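PDB 2ORY: lipase from Photobacterium sp. M37, which probably hydrolyses the ester bonds of triacylglycerols, as a cold-adapted lipase of the class 3 family with an alpha/beta hydrolase fold. Local coordinates for residues I231-D236 with A309-V314; L235-Y240 with S252-E257. One frame throughout, in Å; residues are numbered along the deposited sequence.

Contact 1 of 2, residues I231-D236 with A309-V314; sequences IANSLD and AYQHVV
The probable catalytic triad of this alpha/beta hydrolase takes shape where Asp236 meets His312: the geometry is that of a Ser-His-Asp charge relay, probably completed by Ser174, on what looks like the nucleophile elbow, whose OG hydrogen-bonds to His312 NE2. His312 projects from helix 304-319, and its ND1 donates to Asp236 OD2 at 2.8 Å with an N-H...O angle of 166°. OD2 lies in the ring plane but is met on its syn side from somewhat out of the carboxylate plane, the carboxylate and ring planes being turned 49° apart. With CG anti to the backbone N (chi1 -172°), the His312 ring leaves the helix and brings ND1 to the carboxylate. Tyr316 OH also hydrogen-bonds to Asp236 OD2, giving this buried oxygen a second partner. Asp236 ends a type I turn that begins at Asn233, whose amide makes two further bonds to the helix. Asn233 ND2 donates to Gln311 OE1 at 2.9 Å, nearly in both amide planes, and to the backbone Gln311 O at 3.1 Å. The other end of the Asn233 amide closes an Asx turn, OD1 accepting from Leu235 N at 2.9 Å, so both ends are tied and the amide's rotation is fixed. Gln311, bent at chi2, runs alongside Leu235, with its OE1 3.7 Å from Leu235 CB.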
ATOM      1  N   ILE A 231      -5.035  -7.328  -4.327  1.00 25.77           N
ATOM      2  CA  ILE A 231      -5.559  -6.856  -5.601  1.00 23.54           C
ATOM      3  C   ILE A 231      -4.484  -6.202  -6.459  1.00 23.80           C
ATOM      4  O   ILE A 231      -3.906  -5.183  -6.082  1.00 16.83           O
ATOM      5  CB  ILE A 231      -6.760  -5.894  -5.350  1.00 24.52           C
ATOM      6  CG1 ILE A 231      -7.859  -6.661  -4.582  1.00 29.77           C
ATOM      7  CG2 ILE A 231      -7.305  -5.354  -6.672  1.00 28.20           C
ATOM      8  CD1 ILE A 231      -9.114  -5.871  -4.258  1.00 28.40           C
ATOM      9  N   ALA A 232      -4.200  -6.832  -7.602  1.00 24.15           N
ATOM     10  CA  ALA A 232      -3.207  -6.339  -8.555  1.00 22.34           C
ATOM     11  C   ALA A 232      -3.753  -6.322  -9.974  1.00 27.02           C
ATOM     12  O   ALA A 232      -4.448  -7.251 -10.395  1.00 25.01           O
ATOM     13  CB  ALA A 232      -1.973  -7.191  -8.525  1.00 17.78           C
ATOM     14  N   ASN A 233      -3.425  -5.256 -10.697  1.00 29.66           N
ATOM     15  CA  ASN A 233      -3.808  -5.069 -12.098  1.00 27.78           C
ATOM     16  C   ASN A 233      -2.741  -5.839 -12.896  1.00 28.11           C
ATOM     17  O   ASN A 233      -1.548  -5.686 -12.644  1.00 24.82           O
ATOM     18  CB  ASN A 233      -3.791  -3.557 -12.408  1.00 27.58           C
ATOM     19  CG  ASN A 233      -3.867  -3.228 -13.912  1.00 29.32           C
ATOM     20  OD1 ASN A 233      -3.958  -4.110 -14.768  1.00 31.64           O
ATOM     21  ND2 ASN A 233      -3.813  -1.938 -14.222  1.00 24.17           N
ATOM     22  N   SER A 234      -3.155  -6.688 -13.834  1.00 24.71           N
ATOM     23  CA  SER A 234      -2.180  -7.462 -14.607  1.00 22.97           C
ATOM     24  C   SER A 234      -1.184  -6.611 -15.402  1.00 24.36           C
ATOM     25  O   SER A 234      -0.071  -7.063 -15.698  1.00 26.89           O
ATOM     26  CB  SER A 234      -2.893  -8.420 -15.574  1.00 25.74           C
ATOM     27  OG  SER A 234      -3.656  -7.713 -16.549  1.00 27.70           O
ATOM     28  N   LEU A 235      -1.565  -5.390 -15.755  1.00 22.21           N
ATOM     29  CA  LEU A 235      -0.653  -4.554 -16.529  1.00 27.26           C
ATOM     30  C   LEU A 235       0.091  -3.523 -15.690  1.00 27.55           C
ATOM     31  O   LEU A 235       0.817  -2.682 -16.220  1.00 26.67           O
ATOM     32  CB  LEU A 235      -1.393  -3.863 -17.671  1.00 26.08           C
ATOM     33  CG  LEU A 235      -2.082  -4.744 -18.717  1.00 33.74           C
ATOM     34  CD1 LEU A 235      -2.712  -3.821 -19.767  1.00 34.12           C
ATOM     35  CD2 LEU A 235      -1.094  -5.708 -19.380  1.00 29.74           C
ATOM     36  N   ASP A 236      -0.096  -3.588 -14.378  1.00 28.30           N
ATOM     37  CA  ASP A 236       0.602  -2.679 -13.478  1.00 28.24           C
ATOM     38  C   ASP A 236       1.955  -3.333 -13.213  1.00 28.94           C
ATOM     39  O   ASP A 236       2.015  -4.459 -12.719  1.00 31.52           O
ATOM     40  CB  ASP A 236      -0.187  -2.523 -12.172  1.00 24.21           C
ATOM     41  CG  ASP A 236       0.531  -1.657 -11.142  1.00 23.83           C
ATOM     42  OD1 ASP A 236       1.549  -1.018 -11.480  1.00 21.07           O
ATOM     43  OD2 ASP A 236       0.068  -1.611  -9.983  1.00 25.03           O
ATOM     44  N   ALA A 309       2.410   4.580 -15.202  1.00 22.91           N
ATOM     45  CA  ALA A 309       1.785   5.414 -14.181  1.00 23.43           C
ATOM     46  C   ALA A 309       0.270   5.322 -14.273  1.00 23.53           C
ATOM     47  O   ALA A 309      -0.440   5.406 -13.264  1.00 27.82           O
ATOM     48  CB  ALA A 309       2.224   6.887 -14.330  1.00 20.52           C
ATOM     49  N   TYR A 310      -0.230   5.158 -15.489  1.00 26.16           N
ATOM     50  CA  TYR A 310      -1.671   5.091 -15.701  1.00 23.29           C
ATOM     51  C   TYR A 310      -2.209   3.802 -15.115  1.00 23.75           C
ATOM     52  O   TYR A 310      -3.183   3.813 -14.368  1.00 23.14           O
ATOM     53  CB  TYR A 310      -1.993   5.136 -17.199  1.00 26.13           C
ATOM     54  CG  TYR A 310      -3.474   5.008 -17.507  1.00 26.60           C
ATOM     55  CD1 TYR A 310      -4.301   6.123 -17.499  1.00 22.96           C
ATOM     56  CD2 TYR A 310      -4.050   3.762 -17.773  1.00 27.57           C
ATOM     57  CE1 TYR A 310      -5.669   6.013 -17.743  1.00 26.87           C
ATOM     58  CE2 TYR A 310      -5.434   3.634 -18.026  1.00 26.34           C
ATOM     59  CZ  TYR A 310      -6.230   4.771 -18.006  1.00 31.23           C
ATOM     60  OH  TYR A 310      -7.589   4.687 -18.252  1.00 33.12           O
ATOM     61  N   GLN A 311      -1.554   2.698 -15.458  1.00 22.55           N
ATOM     62  CA  GLN A 311      -1.980   1.394 -14.990  1.00 25.31           C
ATOM     63  C   GLN A 311      -1.913   1.271 -13.470  1.00 25.69           C
ATOM     64  O   GLN A 311      -2.764   0.619 -12.864  1.00 25.27           O
ATOM     65  CB  GLN A 311      -1.140   0.294 -15.635  1.00 16.78           C
ATOM     66  CG  GLN A 311      -1.278   0.170 -17.150  1.00 23.40           C
ATOM     67  CD  GLN A 311      -2.674  -0.240 -17.598  1.00 27.66           C
ATOM     68  OE1 GLN A 311      -3.404  -0.909 -16.864  1.00 29.49           O
ATOM     69  NE2 GLN A 311      -3.045   0.149 -18.819  1.00 22.66           N
ATOM     70  N   HIS A 312      -0.914   1.913 -12.866  1.00 22.97           N
ATOM     71  CA  HIS A 312      -0.715   1.852 -11.417  1.00 22.90           C
ATOM     72  C   HIS A 312      -1.679   2.697 -10.618  1.00 24.34           C
ATOM     73  O   HIS A 312      -2.147   2.284  -9.551  1.00 21.83           O
ATOM     74  CB  HIS A 312       0.708   2.284 -11.082  1.00 22.40           C
ATOM     75  CG  HIS A 312       1.090   2.081  -9.647  1.00 27.89           C
ATOM     76  ND1 HIS A 312       0.928   0.877  -8.998  1.00 23.68           N
ATOM     77  CD2 HIS A 312       1.721   2.899  -8.770  1.00 21.95           C
ATOM     78  CE1 HIS A 312       1.450   0.959  -7.787  1.00 26.29           C
ATOM     79  NE2 HIS A 312       1.938   2.174  -7.625  1.00 29.05           N
ATOM     80  N   VAL A 313      -1.983   3.879 -11.135  1.00 20.93           N
ATOM     81  CA  VAL A 313      -2.844   4.800 -10.418  1.00 25.04           C
ATOM     82  C   VAL A 313      -4.258   4.854 -10.937  1.00 27.95           C
ATOM     83  O   VAL A 313      -5.203   4.752 -10.156  1.00 27.79           O
ATOM     84  CB  VAL A 313      -2.235   6.217 -10.437  1.00 24.50           C
ATOM     85  CG1 VAL A 313      -3.103   7.201  -9.658  1.00 31.47           C
ATOM     86  CG2 VAL A 313      -0.865   6.160  -9.833  1.00 26.33           C
ATOM     87  N   VAL A 314      -4.419   4.998 -12.248  1.00 28.06           N
ATOM     88  CA  VAL A 314      -5.762   5.065 -12.799  1.00 31.28           C
ATOM     89  C   VAL A 314      -6.390   3.681 -12.946  1.00 26.76           C
ATOM     90  O   VAL A 314      -7.596   3.512 -12.781  1.00 27.21           O
ATOM     91  CB  VAL A 314      -5.761   5.774 -14.177  1.00 32.93           C
ATOM     92  CG1 VAL A 314      -7.186   5.997 -14.644  1.00 32.38           C
ATOM     93  CG2 VAL A 314      -5.059   7.095 -14.074  1.00 32.10           C
TER

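Contact 2 of 2, residues L235-Y240 with S252-E257; sequences LDIVPY and SIYISE
Tyr254 OH donates to Leu235 O at 2.9 Å, almost in line with the carbonyl bond, and receives a weak bond from a water. That water donates to Asp236 OD1 at 2.7 Å and accepts from Ile237 N at 2.9 Å. Asp236 OD1 also takes the backbone N-H of Val238 at 3.2 Å, which closes an Asx turn and arrives from above the carboxylate plane. The phenol bond ties the loop carrying the probable triad aspartate of the alpha/beta hydrolase fold to the type I turn at 252-255, beyond helix 244-247. Leu235 CB adds an apolar contact at the edge of the Tyr254 ring, and one ring face is covered over its centre by CG2 of the preceding Ile253. That methyl also meets Ile237 CG2 at 3.8 Å, the two isoleucines crossing at about a right angle. The other branch of Ile253 starts anti to its backbone N (chi1 -179°) and carries CD1 to 3.3 Å from Tyr240 OH. This hydroxyl hydrogen-bonds to Ser234 O. The Leu235 and Ile253 side chains meet through CD2 of the leucine and CD1 of the isoleucine, 4.2 Å apart.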
ATOM      1  N   LEU A 235      -1.565  -5.390 -15.755  1.00 22.21           N
ATOM      2  CA  LEU A 235      -0.653  -4.554 -16.529  1.00 27.26           C
ATOM      3  C   LEU A 235       0.091  -3.523 -15.690  1.00 27.55           C
ATOM      4  O   LEU A 235       0.817  -2.682 -16.220  1.00 26.67           O
ATOM      5  CB  LEU A 235      -1.393  -3.863 -17.671  1.00 26.08           C
ATOM      6  CG  LEU A 235      -2.082  -4.744 -18.717  1.00 33.74           C
ATOM      7  CD1 LEU A 235      -2.712  -3.821 -19.767  1.00 34.12           C
ATOM      8  CD2 LEU A 235      -1.094  -5.708 -19.380  1.00 29.74           C
ATOM      9  N   ASP A 236      -0.096  -3.588 -14.378  1.00 28.30           N
ATOM     10  CA  ASP A 236       0.602  -2.679 -13.478  1.00 28.24           C
ATOM     11  C   ASP A 236       1.955  -3.333 -13.213  1.00 28.94           C
ATOM     12  O   ASP A 236       2.015  -4.459 -12.719  1.00 31.52           O
ATOM     13  CB  ASP A 236      -0.187  -2.523 -12.172  1.00 24.21           C
ATOM     14  CG  ASP A 236       0.531  -1.657 -11.142  1.00 23.83           C
ATOM     15  OD1 ASP A 236       1.549  -1.018 -11.480  1.00 21.07           O
ATOM     16  OD2 ASP A 236       0.068  -1.611  -9.983  1.00 25.03           O
ATOM     17  N   ILE A 237       3.041  -2.638 -13.543  1.00 27.04           N
ATOM     18  CA  ILE A 237       4.378  -3.201 -13.332  1.00 26.19           C
ATOM     19  C   ILE A 237       4.825  -3.315 -11.867  1.00 21.67           C
ATOM     20  O   ILE A 237       5.597  -4.206 -11.530  1.00 25.77           O
ATOM     21  CB  ILE A 237       5.489  -2.405 -14.093  1.00 27.52           C
ATOM     22  CG1 ILE A 237       5.538  -0.971 -13.583  1.00 31.89           C
ATOM     23  CG2 ILE A 237       5.249  -2.424 -15.603  1.00 26.78           C
ATOM     24  CD1 ILE A 237       6.598  -0.132 -14.232  1.00 26.44           C
ATOM     25  N   VAL A 238       4.336  -2.448 -10.992  1.00 18.89           N
ATOM     26  CA  VAL A 238       4.761  -2.467  -9.584  1.00 19.59           C
ATOM     27  C   VAL A 238       4.748  -3.816  -8.872  1.00 21.41           C
ATOM     28  O   VAL A 238       5.746  -4.210  -8.266  1.00 24.98           O
ATOM     29  CB  VAL A 238       3.957  -1.455  -8.792  1.00 20.04           C
ATOM     30  CG1 VAL A 238       4.272  -1.558  -7.294  1.00 20.35           C
ATOM     31  CG2 VAL A 238       4.289  -0.082  -9.323  1.00 19.94           C
ATOM     32  N   PRO A 239       3.619  -4.540  -8.921  1.00 22.84           N
ATOM     33  CA  PRO A 239       3.560  -5.845  -8.264  1.00 22.15           C
ATOM     34  C   PRO A 239       4.560  -6.823  -8.860  1.00 20.48           C
ATOM     35  O   PRO A 239       4.784  -7.885  -8.285  1.00 21.61           O
ATOM     36  CB  PRO A 239       2.131  -6.303  -8.530  1.00 15.10           C
ATOM     37  CG  PRO A 239       1.390  -5.043  -8.550  1.00 17.28           C
ATOM     38  CD  PRO A 239       2.278  -4.153  -9.385  1.00 17.78           C
ATOM     39  N   TYR A 240       5.139  -6.487 -10.015  1.00 18.98           N
ATOM     40  CA  TYR A 240       6.103  -7.391 -10.665  1.00 22.92           C
ATOM     41  C   TYR A 240       7.504  -7.408 -10.061  1.00 22.27           C
ATOM     42  O   TYR A 240       8.375  -8.136 -10.538  1.00 21.58           O
ATOM     43  CB  TYR A 240       6.233  -7.086 -12.164  1.00 28.56           C
ATOM     44  CG  TYR A 240       5.085  -7.586 -13.022  1.00 28.90           C
ATOM     45  CD1 TYR A 240       3.842  -6.949 -12.997  1.00 31.59           C
ATOM     46  CD2 TYR A 240       5.250  -8.676 -13.884  1.00 34.55           C
ATOM     47  CE1 TYR A 240       2.796  -7.371 -13.804  1.00 30.09           C
ATOM     48  CE2 TYR A 240       4.193  -9.116 -14.710  1.00 32.75           C
ATOM     49  CZ  TYR A 240       2.973  -8.453 -14.659  1.00 35.77           C
ATOM     50  OH  TYR A 240       1.919  -8.852 -15.455  1.00 39.00           O
ATOM     51  N   SER A 252       8.437  -6.398 -21.726  1.00 35.31           N
ATOM     52  CA  SER A 252       7.391  -6.566 -22.735  1.00 33.90           C
ATOM     53  C   SER A 252       5.971  -6.630 -22.206  1.00 34.63           C
ATOM     54  O   SER A 252       5.069  -7.139 -22.874  1.00 33.93           O
ATOM     55  CB  SER A 252       7.680  -7.818 -23.546  1.00 39.79           C
ATOM     56  OG  SER A 252       7.815  -8.921 -22.667  1.00 47.91           O
ATOM     57  N   ILE A 253       5.771  -6.090 -21.012  1.00 33.93           N
ATOM     58  CA  ILE A 253       4.461  -6.074 -20.383  1.00 32.48           C
ATOM     59  C   ILE A 253       3.424  -5.341 -21.231  1.00 31.70           C
ATOM     60  O   ILE A 253       2.248  -5.689 -21.194  1.00 32.22           O
ATOM     61  CB  ILE A 253       4.514  -5.392 -18.979  1.00 31.59           C
ATOM     62  CG1 ILE A 253       3.131  -5.424 -18.333  1.00 30.33           C
ATOM     63  CG2 ILE A 253       4.974  -3.927 -19.101  1.00 27.98           C
ATOM     64  CD1 ILE A 253       2.688  -6.798 -17.916  1.00 35.98           C
ATOM     65  N   TYR A 254       3.850  -4.334 -21.989  1.00 31.09           N
ATOM     66  CA  TYR A 254       2.917  -3.559 -22.811  1.00 33.58           C
ATOM     67  C   TYR A 254       3.065  -3.813 -24.300  1.00 37.04           C
ATOM     68  O   TYR A 254       2.857  -2.920 -25.123  1.00 36.98           O
ATOM     69  CB  TYR A 254       3.075  -2.058 -22.544  1.00 32.89           C
ATOM     70  CG  TYR A 254       2.917  -1.668 -21.089  1.00 31.61           C
ATOM     71  CD1 TYR A 254       1.849  -2.143 -20.320  1.00 31.43           C
ATOM     72  CD2 TYR A 254       3.846  -0.835 -20.478  1.00 29.63           C
ATOM     73  CE1 TYR A 254       1.727  -1.793 -18.964  1.00 32.92           C
ATOM     74  CE2 TYR A 254       3.734  -0.478 -19.142  1.00 32.44           C
ATOM     75  CZ  TYR A 254       2.685  -0.958 -18.385  1.00 27.05           C
ATOM     76  OH  TYR A 254       2.639  -0.622 -17.053  1.00 29.23           O
ATOM     77  N   ILE A 255       3.427  -5.040 -24.641  1.00 39.24           N
ATOM     78  CA  ILE A 255       3.598  -5.406 -26.028  1.00 41.60           C
ATOM     79  C   ILE A 255       2.554  -6.453 -26.348  1.00 47.02           C
ATOM     80  O   ILE A 255       2.682  -7.612 -25.951  1.00 48.46           O
ATOM     81  CB  ILE A 255       5.001  -5.992 -26.290  1.00 42.78           C
ATOM     82  CG1 ILE A 255       6.069  -4.931 -26.036  1.00 41.29           C
ATOM     83  CG2 ILE A 255       5.103  -6.493 -27.732  1.00 48.78           C
ATOM     84  CD1 ILE A 255       7.486  -5.450 -26.175  1.00 37.94           C
ATOM     85  N   SER A 256       1.505  -6.035 -27.045  1.00 48.83           N
ATOM     86  CA  SER A 256       0.443  -6.949 -27.434  1.00 53.83           C
ATOM     87  C   SER A 256       0.312  -6.958 -28.952  1.00 58.31           C
ATOM     88  O   SER A 256       1.288  -6.769 -29.683  1.00 60.11           O
ATOM     89  CB  SER A 256      -0.886  -6.520 -26.807  1.00 50.84           C
ATOM     90  OG  SER A 256      -1.321  -5.280 -27.338  1.00 44.74           O
ATOM     91  N   GLU A 257      -0.905  -7.190 -29.422  1.00 61.93           N
ATOM     92  CA  GLU A 257      -1.174  -7.211 -30.849  1.00 64.40           C
ATOM     93  C   GLU A 257      -2.071  -6.015 -31.131  1.00 64.17           C
ATOM     94  O   GLU A 257      -2.447  -5.756 -32.271  1.00 65.05           O
ATOM     95  CB  GLU A 257      -1.868  -8.522 -31.231  1.00 67.87           C
ATOM     96  CG  GLU A 257      -1.063  -9.762 -30.843  1.00 73.53           C
ATOM     97  CD  GLU A 257      -1.720 -11.065 -31.272  1.00 77.79           C
ATOM     98  OE1 GLU A 257      -2.877 -11.320 -30.864  1.00 79.41           O
ATOM     99  OE2 GLU A 257      -1.073 -11.839 -32.012  1.00 77.45           O
TER
HETATM  100  O   HOH W   1       2.321   0.156 -13.792  1.00 23.20           O

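Overall arrangement
Contacts 1 and 2 start from the same loop, share Leu235 and Asp236, and have centres about 9 Å apart. Contact 1 is the more buried, its centre about 13 Å from that of the chain; contact 2 lies farther out, at about 19 Å, and is partly buried. The inner one joins the loop to helix 304-319 largely through polar side chains, whereas the outer one joins it to the 252-257 loop through aliphatic and tyrosine packing, one phenol-to-carbonyl bond and a water. Asp236 serves both: OD2 takes the histidine bond and that of Tyr316, while OD1 takes the water and Val238 N. Val238 packs on His312, linking the two sites directly.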